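Local coordinates for transcriptional activator PlcR protein (PDB 3U3W) that activates transcription of virulence genes by binding DNA once the quorum-sensing signal peptide PapR has docked on its helical repeat domain, at residues G174-L177 with F178-I181; N159-A162 with N163-E167. One frame throughout, in Å; residues are numbered along the deposited sequence.

Overall arrangement
Two single-helix turns, one on helix 153-167 and one on the next helix in the chain, 171-187, show how helices in a tetratricopeptide-like array are joined side by side. The centres of interaction 1 and interaction 2 lie 9 Å apart. Phe178 of interaction 1 lies against interaction 2, its CE1 3.4 Å from Ala162 CB and its CZ 3.2 Å from Asn163 OD1, while Leu177 CD2 meets Ile161 CG2 at 3.6 Å. Interaction 2 also faces the bound peptide, whose backbone Asn159 and Asn163 contact; interaction 1 packs against interaction 2. Both are remote from the nucleic acid, about 37 and 38 Å from it at the nearest atoms.

Interaction 1: residues G174-L177 with F178-I181; sequences GIDL and FEQI
Gly174 O receives the backbone N-H of Phe178 at 2.9 Å, with an angle of 166° at the hydrogen. The ring of the same residue also touches this oxygen: Phe178 CD2 comes to 3.1 Å from Gly174 O, with the ring inclined to it. This follows from the first torsion of Phe178, which sets CG beside its own backbone N (chi1 -73°) and swings the ring back over the preceding turn. Beyond that turn the ring enters the space between helix 153-167 and helix 192-208, where it also touches Asn201 of the latter.

The turn belongs to an amphipathic helix within an array of tetratricopeptide type, in which one face packs between neighbouring helices and another looks outward. Three further bonds of the i to i+4 pattern continue the backbone pairing, from Glu179, Gln180 and Ile181 back to Ile175, Asp176 and Leu177. On the inner side, Ile181 folds its CG1 branch back to lie 3.3 Å from Leu177 O, and its CD1 ends 4.2 Å from Leu177 CG; the same isoleucine touches Phe194 and Val198 of helix 192-208. Leu177 itself sends its CG away from its backbone N (chi1 -177°), and its side chain packs on helix 153-167.

The outward side is polar, with Asp176, Glu179 and Gln180. The extended chain of Glu179 runs past Ile175 O, with CG 3.3 Å from that oxygen. Its carboxylate ends near that of Asp176, but this pairing is doubtful because the aspartate side chain has a second position in the crystal. Gln180 likewise carries an extended chain beyond CG, and its CG passes 3.7 Å from Asp176 O, the oxygen to which its own backbone N-H is bonded.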
loop_
_atom_site.group_PDB
_atom_site.type_symbol
_atom_site.label_atom_id
_atom_site.label_comp_id
_atom_site.label_asym_id
_atom_site.label_seq_id
_atom_site.Cartn_x
_atom_site.Cartn_y
_atom_site.Cartn_z
ATOM N N GLY A 174 22.125 -14.086 -12.578
ATOM C CA GLY A 174 21.360 -13.288 -11.643
ATOM C C GLY A 174 20.843 -12.019 -12.288
ATOM O O GLY A 174 19.650 -11.699 -12.211
ATOM N N ILE A 175 21.755 -11.301 -12.937
ATOM C CA ILE A 175 21.413 -10.077 -13.649
ATOM C C ILE A 175 20.324 -10.301 -14.712
ATOM O O ILE A 175 19.387 -9.518 -14.815
ATOM C CB ILE A 175 22.667 -9.402 -14.221
ATOM C CG1 ILE A 175 23.451 -8.734 -13.073
ATOM C CG2 ILE A 175 22.279 -8.421 -15.311
ATOM C CD1 ILE A 175 24.946 -8.450 -13.365
ATOM N N ASP A 176 20.435 -11.382 -15.473
ATOM C CA ASP A 176 19.424 -11.691 -16.474
ATOM C C ASP A 176 18.066 -12.014 -15.849
ATOM O O ASP A 176 17.032 -11.705 -16.431
ATOM C CB ASP A 176 19.893 -12.825 -17.405
ATOM C CG ASP A 176 20.846 -12.339 -18.509
ATOM O OD1 ASP A 176 20.681 -11.199 -19.015
ATOM O OD2 ASP A 176 21.760 -13.108 -18.879
ATOM N N LEU A 177 18.064 -12.625 -14.665
ATOM C CA LEU A 177 16.824 -12.939 -13.971
ATOM C C LEU A 177 16.176 -11.672 -13.390
ATOM O O LEU A 177 14.959 -11.498 -13.462
ATOM C CB LEU A 177 17.023 -14.025 -12.908
ATOM C CG LEU A 177 15.732 -14.443 -12.184
ATOM C CD1 LEU A 177 14.524 -14.550 -13.132
ATOM C CD2 LEU A 177 15.896 -15.742 -11.384
ATOM N N PHE A 178 16.992 -10.773 -12.851
ATOM C CA PHE A 178 16.493 -9.473 -12.413
ATOM C C PHE A 178 15.814 -8.713 -13.553
ATOM O O PHE A 178 14.696 -8.196 -13.394
ATOM C CB PHE A 178 17.618 -8.631 -11.806
ATOM C CG PHE A 178 18.049 -9.114 -10.460
ATOM C CD1 PHE A 178 17.098 -9.354 -9.459
ATOM C CD2 PHE A 178 19.385 -9.358 -10.186
ATOM C CE1 PHE A 178 17.477 -9.830 -8.209
ATOM C CE2 PHE A 178 19.771 -9.826 -8.936
ATOM C CZ PHE A 178 18.806 -10.060 -7.944
ATOM N N GLU A 179 16.481 -8.648 -14.704
ATOM C CA GLU A 179 15.894 -7.992 -15.863
ATOM C C GLU A 179 14.567 -8.641 -16.259
ATOM O O GLU A 179 13.633 -7.939 -16.608
ATOM C CB GLU A 179 16.861 -7.976 -17.042
ATOM C CG GLU A 179 18.115 -7.149 -16.806
ATOM C CD GLU A 179 19.021 -7.136 -18.027
ATOM O OE1 GLU A 179 18.770 -7.934 -18.953
ATOM O OE2 GLU A 179 19.970 -6.322 -18.068
ATOM N N GLN A 180 14.470 -9.966 -16.202
ATOM C CA GLN A 180 13.196 -10.622 -16.522
ATOM C C GLN A 180 12.090 -10.226 -15.554
ATOM O O GLN A 180 10.945 -10.070 -15.969
ATOM C CB GLN A 180 13.310 -12.140 -16.494
ATOM C CG GLN A 180 13.773 -12.820 -17.756
ATOM C CD GLN A 180 14.056 -14.296 -17.493
ATOM O OE1 GLN A 180 15.185 -14.764 -17.678
ATOM N NE2 GLN A 180 13.037 -15.027 -17.024
ATOM N N ILE A 181 12.424 -10.107 -14.266
ATOM C CA ILE A 181 11.440 -9.711 -13.245
ATOM C C ILE A 181 10.913 -8.294 -13.475
ATOM O O ILE A 181 9.701 -8.059 -13.450
ATOM C CB ILE A 181 11.985 -9.851 -11.787
ATOM C CG1 ILE A 181 12.310 -11.309 -11.472
ATOM C CG2 ILE A 181 10.975 -9.304 -10.770
ATOM C CD1 ILE A 181 13.338 -11.496 -10.378
#

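Interaction 2: residues N159-A162 with N163-E167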
loop_
_atom_site.group_PDB
_atom_site.type_symbol
_atom_site.label_atom_id
_atom_site.label_comp_id
_atom_site.label_asym_id
_atom_site.label_seq_id
_atom_site.Cartn_x
_atom_site.Cartn_y
_atom_site.Cartn_z
ATOM N N ASN A 159 12.826 -13.509 -7.388
ATOM C CA ASN A 159 13.760 -12.549 -6.841
ATOM C C ASN A 159 14.727 -13.255 -5.906
ATOM O O ASN A 159 15.926 -13.036 -5.993
ATOM C CB ASN A 159 13.042 -11.379 -6.141
ATOM C CG ASN A 159 14.007 -10.490 -5.345
ATOM O OD1 ASN A 159 14.688 -9.615 -5.885
ATOM N ND2 ASN A 159 14.089 -10.740 -4.068
ATOM N N ALA A 160 14.216 -14.111 -5.022
ATOM C CA ALA A 160 15.090 -14.957 -4.182
ATOM C C ALA A 160 16.080 -15.797 -5.018
ATOM O O ALA A 160 17.281 -15.791 -4.768
ATOM C CB ALA A 160 14.264 -15.859 -3.251
ATOM N N ILE A 161 15.569 -16.493 -6.028
ATOM C CA ILE A 161 16.430 -17.235 -6.932
ATOM C C ILE A 161 17.533 -16.346 -7.522
ATOM O O ILE A 161 18.703 -16.717 -7.522
ATOM C CB ILE A 161 15.620 -17.902 -8.058
ATOM C CG1 ILE A 161 14.752 -19.035 -7.494
ATOM C CG2 ILE A 161 16.557 -18.419 -9.137
ATOM C CD1 ILE A 161 13.703 -19.587 -8.468
ATOM N N ALA A 162 17.165 -15.158 -8.004
ATOM C CA ALA A 162 18.144 -14.249 -8.606
ATOM C C ALA A 162 19.207 -13.755 -7.603
ATOM O O ALA A 162 20.379 -13.604 -7.956
ATOM C CB ALA A 162 17.438 -13.077 -9.256
ATOM N N ASN A 163 18.785 -13.505 -6.360
ATOM C CA ASN A 163 19.692 -13.116 -5.283
ATOM C C ASN A 163 20.733 -14.186 -5.006
ATOM O O ASN A 163 21.877 -13.887 -4.693
ATOM C CB ASN A 163 18.920 -12.879 -3.970
ATOM C CG ASN A 163 18.163 -11.550 -3.949
ATOM O OD1 ASN A 163 18.369 -10.687 -4.794
ATOM N ND2 ASN A 163 17.293 -11.385 -2.965
ATOM N N ILE A 164 20.309 -15.440 -5.081
ATOM C CA ILE A 164 21.162 -16.547 -4.689
ATOM C C ILE A 164 22.203 -16.843 -5.772
ATOM O O ILE A 164 23.377 -17.037 -5.455
ATOM C CB ILE A 164 20.341 -17.794 -4.325
ATOM C CG1 ILE A 164 19.486 -17.494 -3.089
ATOM C CG2 ILE A 164 21.265 -18.997 -4.078
ATOM C CD1 ILE A 164 18.479 -18.567 -2.769
ATOM N N TYR A 165 21.775 -16.850 -7.034
ATOM C CA TYR A 165 22.711 -16.872 -8.166
ATOM C C TYR A 165 23.733 -15.758 -7.987
ATOM O O TYR A 165 24.945 -15.971 -8.113
ATOM C CB TYR A 165 21.982 -16.651 -9.495
ATOM C CG TYR A 165 21.351 -17.885 -10.101
ATOM C CD1 TYR A 165 22.035 -19.088 -10.144
ATOM C CD2 TYR A 165 20.060 -17.838 -10.642
ATOM C CE1 TYR A 165 21.457 -20.227 -10.701
ATOM C CE2 TYR A 165 19.473 -18.963 -11.203
ATOM C CZ TYR A 165 20.182 -20.159 -11.232
ATOM O OH TYR A 165 19.623 -21.291 -11.791
ATOM N N ALA A 166 23.249 -14.563 -7.668
ATOM C CA ALA A 166 24.138 -13.410 -7.672
ATOM C C ALA A 166 25.182 -13.462 -6.564
ATOM O O ALA A 166 26.327 -13.075 -6.761
ATOM C CB ALA A 166 23.351 -12.094 -7.638
ATOM N N GLU A 167 24.807 -13.926 -5.390
ATOM C CA GLU A 167 25.773 -13.884 -4.306
ATOM C C GLU A 167 26.676 -15.125 -4.259
ATOM O O GLU A 167 27.571 -15.221 -3.422
ATOM C CB GLU A 167 25.100 -13.584 -2.971
ATOM C CG GLU A 167 24.308 -14.688 -2.354
ATOM C CD GLU A 167 23.843 -14.303 -0.955
ATOM O OE1 GLU A 167 24.246 -13.217 -0.473
ATOM O OE2 GLU A 167 23.078 -15.077 -0.346
#
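Asn163 leaves the helix with its CB 3.4 Å from Ala160 O, then bends back along the turn, CG lying beside its own backbone N (chi1 -76°). That places CG 3.4 Å from Asn159 O, the oxygen that also accepts the backbone N-H of Asn163 at 2.9 Å. At the tip the amide splits: OD1 remains near Asn159, while ND2 comes to 3.4 Å from Asn159 ND2. Two donors meet there, so the approach is no bond, and the amide planes stand 80° apart. Each nitrogen turns instead to the backbone of the bound peptide, through a hydrogen bond from Asn159 and a weak one from Asn163. Asn159 OD1 is held by Asn201 of helix 192-208, a second-shell partner that steadies this amide.

Here the helix works as one element of a tetratricopeptide-like domain: its asparagines, with Ala160 and Ile164, meet the peptide, while the helix also packs on its neighbours. Ala160 and Ile164, which lie against an aromatic side chain of the peptide, reach Trp117, Val121 and Tyr124 of helix 109-125. Within the turn, Ile164 CG1 lies 3.3 Å from Ala160 O.

On another flank Ile161 and Tyr165 run side by side, pointing the same way. The CG2 branch of Ile161 rests 3.6 Å from Tyr165 CE2, while the backbone N of Tyr165 donates to Ile161 O. The hydroxyl of this tyrosine carries on to a hydrogen bond with Lys139 of helix 131-143.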